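Local coordinates for ATP-dependent kinase YFH7 (Saccharomyces cerevisiae, PDB 2GA8), which acts as an ATP-dependent kinase of the P-loop type that could be involved in assembly of the endoplasmic reticulum membrane, at residues Leu14-Ile19 with Ser220-Lys225; Asn61-Asn66 with Lys228-Thr233; Asp151-Ala156 with Ser257-Ile262. All coordinates share one frame; numbering follows the deposited sequence.

Contact 1: residues Leu14-Ile19 with Ser220-Lys225; sequences LLDNRI and SSVFEK
Asp-16 and Lys-225 meet in a salt bridge, Lys-225 NZ giving a hydrogen bond of 2.8 Å to OD1 of Asp-16. The ammonium meets OD1 on its syn side, 23° out of the carboxylate plane; OD2 of Asp-16 is the more distant oxygen, 3.4 Å from NZ. OD2 of Asp-16 accepts from a water oxygen 2.7 Å away, which also donates to Ser-220 O and so ties the carboxylate to the backbone just ahead of helix 222-227. Asp-16 has CG anti to the backbone N (chi1 -173°), which swings the acid across the gap from the last turn of helix 4-17. Lys-225 answers with a chain extended beyond CG, its CD and CE running past OD1 on the way to NZ.

Carbon contacts flank the ion pair. CG2 of Val-222 rests 3.7 Å from CB of Asp-16 and reaches CG of Leu-15 more loosely, while farther along Ile-19 lays CG1 against CB of Lys-225 at 3.8 Å. With an alanine at the Asp-16 position, Lys-225 NZ is likely to lose this counter-charge, and the bridging water one of its two anchors.

Behind these groups, Ser-221 sits at the N-cap of helix 222-227, its OG accepting from Glu-224 N at 3.2 Å, and the ring of Phe-223 packs against Tyr-52 (edge-to-face) and Phe-55 of helix 47-58. Arg-18 is the first residue after helix 4-17 to leave helical backbone angles. The contact is thus a partly buried junction between two helix ends, the C-terminal turn of one and the capped N-terminal turn of the other, joined by a salt bridge over a small aliphatic patch.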
loop_
_atom_site.group_PDB
_atom_site.type_symbol
_atom_site.label_atom_id
_atom_site.label_comp_id
_atom_site.label_asym_id
_atom_site.label_seq_id
_atom_site.Cartn_x
_atom_site.Cartn_y
_atom_site.Cartn_z
ATOM N N LEU A 14 -12.894 9.622 11.615
ATOM C CA LEU A 14 -12.682 8.249 12.061
ATOM C C LEU A 14 -11.495 8.182 13.012
ATOM O O LEU A 14 -11.556 7.512 14.040
ATOM C CB LEU A 14 -12.453 7.314 10.873
ATOM C CG LEU A 14 -12.258 5.838 11.258
ATOM C CD1 LEU A 14 -13.419 5.374 12.129
ATOM C CD2 LEU A 14 -12.167 4.985 10.011
ATOM N N LEU A 15 -10.417 8.886 12.682
ATOM C CA LEU A 15 -9.251 8.873 13.555
ATOM C C LEU A 15 -9.653 9.385 14.930
ATOM O O LEU A 15 -9.280 8.813 15.948
ATOM C CB LEU A 15 -8.127 9.747 12.983
ATOM C CG LEU A 15 -6.858 9.853 13.837
ATOM C CD1 LEU A 15 -6.279 8.468 14.086
ATOM C CD2 LEU A 15 -5.835 10.734 13.136
ATOM N N ASP A 16 -10.431 10.461 14.958
ATOM C CA ASP A 16 -10.862 11.021 16.233
ATOM C C ASP A 16 -11.739 10.038 17.001
ATOM O O ASP A 16 -11.609 9.892 18.211
ATOM C CB ASP A 16 -11.630 12.321 16.016
ATOM C CG ASP A 16 -11.938 13.024 17.320
ATOM O OD1 ASP A 16 -10.986 13.514 17.960
ATOM O OD2 ASP A 16 -13.122 13.074 17.709
ATOM N N ASN A 17 -12.638 9.371 16.290
ATOM C CA ASN A 17 -13.526 8.396 16.913
ATOM C C ASN A 17 -12.783 7.180 17.460
ATOM O O ASN A 17 -13.208 6.579 18.447
ATOM C CB ASN A 17 -14.582 7.935 15.908
ATOM C CG ASN A 17 -15.831 8.789 15.946
ATOM O OD1 ASN A 17 -16.596 8.838 14.982
ATOM N ND2 ASN A 17 -16.055 9.457 17.076
ATOM N N ARG A 18 -11.665 6.836 16.832
ATOM C CA ARG A 18 -10.880 5.668 17.234
ATOM C C ARG A 18 -9.573 6.016 17.941
ATOM O O ARG A 18 -8.732 5.148 18.165
ATOM C CB ARG A 18 -10.573 4.824 15.992
ATOM C CG ARG A 18 -11.802 4.433 15.189
ATOM C CD ARG A 18 -12.679 3.463 15.963
ATOM N NE ARG A 18 -11.961 2.225 16.253
ATOM C CZ ARG A 18 -12.484 1.180 16.884
ATOM N NH1 ARG A 18 -13.743 1.215 17.305
ATOM N NH2 ARG A 18 -11.753 0.092 17.082
ATOM N N ILE A 19 -9.417 7.284 18.307
ATOM C CA ILE A 19 -8.208 7.780 18.956
ATOM C C ILE A 19 -7.724 6.976 20.167
ATOM O O ILE A 19 -6.517 6.854 20.395
ATOM C CB ILE A 19 -8.400 9.257 19.380
ATOM C CG1 ILE A 19 -7.038 9.919 19.590
ATOM C CG2 ILE A 19 -9.245 9.335 20.648
ATOM C CD1 ILE A 19 -6.227 10.055 18.313
ATOM N N SER A 220 -11.335 18.348 22.329
ATOM C CA SER A 220 -12.104 17.751 21.242
ATOM C C SER A 220 -11.333 17.853 19.931
ATOM O O SER A 220 -11.778 17.351 18.901
ATOM C CB SER A 220 -13.458 18.453 21.094
ATOM O OG SER A 220 -13.284 19.826 20.801
ATOM N N SER A 221 -10.179 18.511 19.972
ATOM C CA SER A 221 -9.347 18.668 18.785
ATOM C C SER A 221 -8.664 17.348 18.428
ATOM O O SER A 221 -7.930 16.790 19.241
ATOM C CB SER A 221 -8.283 19.735 19.034
ATOM O OG SER A 221 -7.317 19.727 18.002
ATOM N N VAL A 222 -8.900 16.854 17.217
ATOM C CA VAL A 222 -8.279 15.601 16.801
ATOM C C VAL A 222 -6.755 15.755 16.744
ATOM O O VAL A 222 -6.019 14.839 17.108
ATOM C CB VAL A 222 -8.815 15.125 15.421
ATOM C CG1 VAL A 222 -8.431 16.102 14.326
ATOM C CG2 VAL A 222 -8.279 13.725 15.116
ATOM N N PHE A 223 -6.280 16.913 16.310
ATOM C CA PHE A 223 -4.837 17.122 16.238
ATOM C C PHE A 223 -4.191 17.201 17.620
ATOM O O PHE A 223 -3.052 16.763 17.805
ATOM C CB PHE A 223 -4.517 18.368 15.414
ATOM C CG PHE A 223 -4.888 18.243 13.961
ATOM C CD1 PHE A 223 -4.737 17.027 13.296
ATOM C CD2 PHE A 223 -5.351 19.344 13.247
ATOM C CE1 PHE A 223 -5.041 16.907 11.942
ATOM C CE2 PHE A 223 -5.658 19.237 11.890
ATOM C CZ PHE A 223 -5.500 18.012 11.236
ATOM N N GLU A 224 -4.913 17.757 18.588
ATOM C CA GLU A 224 -4.409 17.857 19.955
ATOM C C GLU A 224 -4.265 16.441 20.519
ATOM O O GLU A 224 -3.237 16.081 21.099
ATOM C CB GLU A 224 -5.392 18.651 20.822
ATOM C CG GLU A 224 -4.961 18.834 22.265
ATOM C CD GLU A 224 -3.970 19.966 22.437
ATOM O OE1 GLU A 224 -4.273 21.083 21.969
ATOM O OE2 GLU A 224 -2.898 19.744 23.041
ATOM N N LYS A 225 -5.304 15.634 20.331
ATOM C CA LYS A 225 -5.300 14.259 20.821
ATOM C C LYS A 225 -4.185 13.418 20.208
ATOM O O LYS A 225 -3.472 12.705 20.911
ATOM C CB LYS A 225 -6.643 13.595 20.519
ATOM C CG LYS A 225 -7.831 14.262 21.174
ATOM C CD LYS A 225 -9.107 13.579 20.733
ATOM C CE LYS A 225 -10.334 14.304 21.228
ATOM N NZ LYS A 225 -11.565 13.669 20.687
HETATM O O HOH W 1 -14.005 15.482 18.487
#

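Contact 2: residues Asn61-Asn66 with Lys228-Thr233; sequences NVIEVN and KTFSQT
Lys-228 reaches across to 61-66 with its ammonium, which donates to two oxygens: Glu-64 OE2 lies 2.6 Å from NZ and Val-62 O 2.9 Å. A bend at chi2 (-63°) carries the chain toward this pair, after which it runs extended, with CE against CG2 of Val-62. Glu-64 receives the ammonium on the anti lone pair of OE2. The carbonyl of Lys-228 is used as well: ND2 of Asn-66 donates to it at 2.7 Å, the acceptor lying in the plane of the Asn-66 amide.

Thr-229 takes little part; its OG1 bonds to Lys-225 O in the preceding helix. Phe-230 begins the parallel pairing, its O accepting from Asn-66 N at 2.8 Å. Its ring has Ile-63 CG2 3.8 Å from CD2 and Glu-64 O at the edge, while Tyr-52 of helix 47-58 also packs on it. Ser-231 pairs with Asn-66 in the short sheet; OG holds an ST turn with Thr-233 N and bonds to Asp-67. At Gln-232 the backbone N donates to Asn-66 O at 2.9 Å, and the side-chain OE1 approaches CG1 of Val-65 to 3.3 Å.

Asn-66 thus gives N and O to a two-stranded parallel ladder and adds the ND2 bond, while the ammonium, held by carboxylate and carbonyl, ties Lys-228 across ahead of the first bridge; the nearby carboxylate would probably stabilise its positive charge.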
loop_
_atom_site.group_PDB
_atom_site.type_symbol
_atom_site.label_atom_id
_atom_site.label_comp_id
_atom_site.label_asym_id
_atom_site.label_seq_id
_atom_site.Cartn_x
_atom_site.Cartn_y
_atom_site.Cartn_z
ATOM N N ASN A 61 4.555 23.449 20.769
ATOM C CA ASN A 61 5.203 22.396 21.542
ATOM C C ASN A 61 4.239 21.350 22.066
ATOM O O ASN A 61 4.471 20.751 23.115
ATOM C CB ASN A 61 5.965 23.036 22.700
ATOM C CG ASN A 61 6.957 24.073 22.223
ATOM O OD1 ASN A 61 7.900 23.752 21.501
ATOM N ND2 ASN A 61 6.745 25.330 22.613
ATOM N N VAL A 62 3.173 21.117 21.311
ATOM C CA VAL A 62 2.138 20.167 21.699
ATOM C C VAL A 62 2.537 18.701 21.558
ATOM O O VAL A 62 1.993 17.842 22.252
ATOM C CB VAL A 62 0.847 20.402 20.869
ATOM C CG1 VAL A 62 1.104 20.063 19.404
ATOM C CG2 VAL A 62 -0.303 19.571 21.424
ATOM N N ILE A 63 3.481 18.414 20.667
ATOM C CA ILE A 63 3.893 17.031 20.436
ATOM C C ILE A 63 4.613 16.358 21.596
ATOM O O ILE A 63 5.567 16.897 22.159
ATOM C CB ILE A 63 4.780 16.908 19.181
ATOM C CG1 ILE A 63 3.979 17.299 17.936
ATOM C CG2 ILE A 63 5.289 15.472 19.043
ATOM C CD1 ILE A 63 4.789 17.285 16.651
ATOM N N GLU A 64 4.136 15.167 21.940
ATOM C CA GLU A 64 4.718 14.373 23.013
ATOM C C GLU A 64 4.771 12.913 22.590
ATOM O O GLU A 64 3.810 12.384 22.028
ATOM C CB GLU A 64 3.888 14.496 24.289
ATOM C CG GLU A 64 3.849 15.892 24.882
ATOM C CD GLU A 64 3.154 15.927 26.228
ATOM O OE1 GLU A 64 3.574 15.173 27.130
ATOM O OE2 GLU A 64 2.192 16.706 26.390
ATOM N N VAL A 65 5.901 12.265 22.851
ATOM C CA VAL A 65 6.059 10.859 22.510
ATOM C C VAL A 65 6.035 10.082 23.822
ATOM O O VAL A 65 6.887 10.283 24.690
ATOM C CB VAL A 65 7.385 10.607 21.761
ATOM C CG1 VAL A 65 7.508 9.131 21.401
ATOM C CG2 VAL A 65 7.437 11.458 20.499
ATOM N N ASN A 66 5.045 9.208 23.962
ATOM C CA ASN A 66 4.867 8.418 25.176
ATOM C C ASN A 66 5.462 7.019 25.087
ATOM O O ASN A 66 6.133 6.676 24.115
ATOM C CB ASN A 66 3.377 8.298 25.490
ATOM C CG ASN A 66 2.659 9.621 25.403
ATOM O OD1 ASN A 66 2.868 10.511 26.230
ATOM N ND2 ASN A 66 1.810 9.768 24.391
ATOM N N LYS A 228 -0.550 14.276 21.436
ATOM C CA LYS A 228 -0.190 13.829 22.776
ATOM C C LYS A 228 -0.130 12.310 22.913
ATOM O O LYS A 228 0.132 11.802 23.998
ATOM C CB LYS A 228 -1.200 14.367 23.797
ATOM C CG LYS A 228 -1.282 15.885 23.889
ATOM C CD LYS A 228 0.035 16.482 24.352
ATOM C CE LYS A 228 -0.091 17.976 24.607
ATOM N NZ LYS A 228 1.231 18.586 24.916
ATOM N N THR A 229 -0.353 11.584 21.822
ATOM C CA THR A 229 -0.372 10.128 21.902
ATOM C C THR A 229 0.562 9.344 20.980
ATOM O O THR A 229 0.331 8.157 20.730
ATOM C CB THR A 229 -1.811 9.609 21.707
ATOM O OG1 THR A 229 -2.348 10.129 20.485
ATOM C CG2 THR A 229 -2.694 10.055 22.872
ATOM N N PHE A 230 1.601 9.996 20.473
ATOM C CA PHE A 230 2.575 9.319 19.631
ATOM C C PHE A 230 3.282 8.345 20.568
ATOM O O PHE A 230 3.423 8.625 21.764
ATOM C CB PHE A 230 3.585 10.318 19.061
ATOM C CG PHE A 230 3.028 11.208 17.983
ATOM C CD1 PHE A 230 2.601 10.671 16.768
ATOM C CD2 PHE A 230 2.970 12.589 18.165
ATOM C CE1 PHE A 230 2.129 11.497 15.749
ATOM C CE2 PHE A 230 2.501 13.424 17.151
ATOM C CZ PHE A 230 2.080 12.879 15.939
ATOM N N SER A 231 3.725 7.208 20.040
ATOM C CA SER A 231 4.389 6.208 20.869
ATOM C C SER A 231 5.805 5.851 20.423
ATOM O O SER A 231 6.058 5.598 19.245
ATOM C CB SER A 231 3.549 4.931 20.919
ATOM O OG SER A 231 4.209 3.928 21.672
ATOM N N GLN A 232 6.722 5.816 21.384
ATOM C CA GLN A 232 8.110 5.479 21.102
ATOM C C GLN A 232 8.256 3.998 20.735
ATOM O O GLN A 232 9.284 3.585 20.206
ATOM C CB GLN A 232 8.974 5.793 22.329
ATOM C CG GLN A 232 10.471 5.737 22.082
ATOM C CD GLN A 232 10.921 6.719 21.014
ATOM O OE1 GLN A 232 10.567 7.898 21.051
ATOM N NE2 GLN A 232 11.712 6.238 20.062
ATOM N N THR A 233 7.224 3.206 21.001
ATOM C CA THR A 233 7.279 1.769 20.719
ATOM C C THR A 233 7.069 1.377 19.262
ATOM O O THR A 233 7.283 0.222 18.900
ATOM C CB THR A 233 6.239 0.996 21.540
ATOM O OG1 THR A 233 4.923 1.379 21.121
ATOM C CG2 THR A 233 6.410 1.287 23.021
#

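Contact 3: residues Asp151-Ala156 with Ser257-Ile262; sequences DSINIA and SKFTRI
Ile-153 packs on Phe-259 where two loops run into neighbouring strands, 156-160 and 262-267, of the five-stranded parallel sheet of the P-loop kinase core. From CB, Ile-153 sends CG2 to a place above the rim of the ring, 4.0 Å from CD1 of Phe-259. The other branch, CG1, stands anti to the carbonyl carbon (chi1 -62°), and a second turn at chi2 (-61°) brings CD1 over the middle of the same face. This is a CH-pi contact, CD1 of Ile-153 lying 3.9 Å from the centroid of the Phe-259 ring and 8° off its normal. On the opposite face lies CG of Lys-258, so the ring is clasped between two aliphatic groups.

Next along the chain, a water links Asn-154 O to Thr-260 OG1, and Ile-155 CA makes a CA-H...O contact with Phe-259 O at 3.3 Å. Thr-260 closes the type I turn that starts at Ser-257. Parallel pairing then sets in, with CB of Ala-156 against CB of Ile-262 at 4.1 Å. Two backbone amides converge on one carbonyl at this point: Ile-155 O accepts from Arg-261 N at 2.8 Å and from Ile-262 N at 3.0 Å, the latter nearly along the C=O axis.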
loop_
_atom_site.group_PDB
_atom_site.type_symbol
_atom_site.label_atom_id
_atom_site.label_comp_id
_atom_site.label_asym_id
_atom_site.label_seq_id
_atom_site.Cartn_x
_atom_site.Cartn_y
_atom_site.Cartn_z
ATOM N N ASP A 151 6.508 21.410 9.912
ATOM C CA ASP A 151 6.530 21.117 8.484
ATOM C C ASP A 151 7.273 19.810 8.226
ATOM O O ASP A 151 7.137 19.206 7.162
ATOM C CB ASP A 151 7.217 22.252 7.720
ATOM C CG ASP A 151 6.610 23.611 8.022
ATOM O OD1 ASP A 151 5.385 23.772 7.832
ATOM O OD2 ASP A 151 7.360 24.517 8.446
ATOM N N SER A 152 8.058 19.383 9.208
ATOM C CA SER A 152 8.833 18.154 9.096
ATOM C C SER A 152 8.051 16.925 9.558
ATOM O O SER A 152 8.310 15.811 9.102
ATOM C CB SER A 152 10.120 18.277 9.913
ATOM O OG SER A 152 10.855 17.065 9.889
ATOM N N ILE A 153 7.098 17.124 10.461
ATOM C CA ILE A 153 6.302 16.014 10.967
ATOM C C ILE A 153 5.033 15.809 10.152
ATOM O O ILE A 153 4.182 16.696 10.073
ATOM C CB ILE A 153 5.909 16.235 12.445
ATOM C CG1 ILE A 153 7.166 16.307 13.313
ATOM C CG2 ILE A 153 5.003 15.110 12.923
ATOM C CD1 ILE A 153 8.010 15.047 13.289
ATOM N N ASN A 154 4.917 14.634 9.543
ATOM C CA ASN A 154 3.743 14.298 8.752
ATOM C C ASN A 154 2.991 13.168 9.426
ATOM O O ASN A 154 3.598 12.206 9.899
ATOM C CB ASN A 154 4.151 13.886 7.339
ATOM C CG ASN A 154 4.798 15.018 6.579
ATOM O OD1 ASN A 154 4.263 16.120 6.529
ATOM N ND2 ASN A 154 5.955 14.755 5.985
ATOM N N ILE A 155 1.670 13.283 9.478
ATOM C CA ILE A 155 0.874 12.251 10.118
ATOM C C ILE A 155 0.206 11.314 9.122
ATOM O O ILE A 155 -0.369 10.301 9.509
ATOM C CB ILE A 155 -0.202 12.858 11.043
ATOM C CG1 ILE A 155 -1.085 13.840 10.269
ATOM C CG2 ILE A 155 0.473 13.551 12.228
ATOM C CD1 ILE A 155 -2.319 14.295 11.041
ATOM N N ALA A 156 0.281 11.650 7.841
ATOM C CA ALA A 156 -0.327 10.807 6.817
ATOM C C ALA A 156 0.724 10.375 5.806
ATOM O O ALA A 156 1.596 11.156 5.424
ATOM C CB ALA A 156 -1.457 11.562 6.117
ATOM N N SER A 257 6.322 5.845 9.934
ATOM C CA SER A 257 6.941 5.964 11.254
ATOM C C SER A 257 5.935 6.082 12.387
ATOM O O SER A 257 4.724 6.016 12.175
ATOM C CB SER A 257 7.844 7.198 11.296
ATOM O OG SER A 257 7.052 8.378 11.334
ATOM N N LYS A 258 6.451 6.281 13.598
ATOM C CA LYS A 258 5.593 6.439 14.765
ATOM C C LYS A 258 4.685 7.656 14.574
ATOM O O LYS A 258 3.625 7.749 15.187
ATOM C CB LYS A 258 6.434 6.628 16.033
ATOM C CG LYS A 258 7.325 7.876 16.015
ATOM C CD LYS A 258 8.036 8.100 17.353
ATOM C CE LYS A 258 9.011 6.972 17.676
ATOM N NZ LYS A 258 10.118 6.870 16.685
ATOM N N PHE A 259 5.092 8.584 13.714
ATOM C CA PHE A 259 4.291 9.785 13.487
ATOM C C PHE A 259 3.157 9.574 12.501
ATOM O O PHE A 259 2.225 10.373 12.441
ATOM C CB PHE A 259 5.186 10.934 13.022
ATOM C CG PHE A 259 6.195 11.348 14.047
ATOM C CD1 PHE A 259 5.788 11.933 15.239
ATOM C CD2 PHE A 259 7.549 11.104 13.846
ATOM C CE1 PHE A 259 6.713 12.266 16.224
ATOM C CE2 PHE A 259 8.480 11.431 14.822
ATOM C CZ PHE A 259 8.060 12.013 16.014
ATOM N N THR A 260 3.233 8.493 11.731
ATOM C CA THR A 260 2.193 8.191 10.755
ATOM C C THR A 260 0.968 7.621 11.468
ATOM O O THR A 260 0.992 6.487 11.949
ATOM C CB THR A 260 2.683 7.162 9.726
ATOM O OG1 THR A 260 3.961 7.566 9.208
ATOM C CG2 THR A 260 1.690 7.057 8.585
ATOM N N ARG A 261 -0.105 8.408 11.525
ATOM C CA ARG A 261 -1.328 7.974 12.190
ATOM C C ARG A 261 -2.442 7.672 11.187
ATOM O O ARG A 261 -3.520 7.211 11.556
ATOM C CB ARG A 261 -1.780 9.049 13.182
ATOM C CG ARG A 261 -0.694 9.453 14.176
ATOM C CD ARG A 261 -0.288 8.297 15.098
ATOM N NE ARG A 261 -1.264 8.065 16.164
ATOM C CZ ARG A 261 -1.372 8.815 17.261
ATOM N NH1 ARG A 261 -0.553 9.845 17.450
ATOM N NH2 ARG A 261 -2.316 8.553 18.156
ATOM N N ILE A 262 -2.166 7.951 9.918
ATOM C CA ILE A 262 -3.109 7.712 8.836
ATOM C C ILE A 262 -2.317 7.099 7.685
ATOM O O ILE A 262 -1.331 7.676 7.228
ATOM C CB ILE A 262 -3.760 9.034 8.362
ATOM C CG1 ILE A 262 -4.655 9.595 9.467
ATOM C CG2 ILE A 262 -4.563 8.807 7.089
ATOM C CD1 ILE A 262 -5.087 11.020 9.230
HETATM O O HOH W 2 3.881 10.067 8.104
#

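The three contacts lie on one side of the chain's centre, and their segments alternate along the sequence. Contact 3 is buried, at the N-terminal ends of two strands of the main parallel sheet, and works through backbone bonds and aliphatic-aromatic packing. Contacts 1 and 2 are only partly buried, and each adds a lysine-carboxylate salt bridge. Helix 222-227 and strand 230-231 follow each other, so contacts 1 and 2 use consecutive elements; contact 2 forms a separate two-stranded sheet. Arg-261 of contact 3 reaches both others: NH2 probably bonds to Thr-229 OG1, and its backbone O packs against Leu-15, which also touches Ile-262. The rings of Phe-230 and Phe-259 meet edge-to-face between contacts 2 and 3.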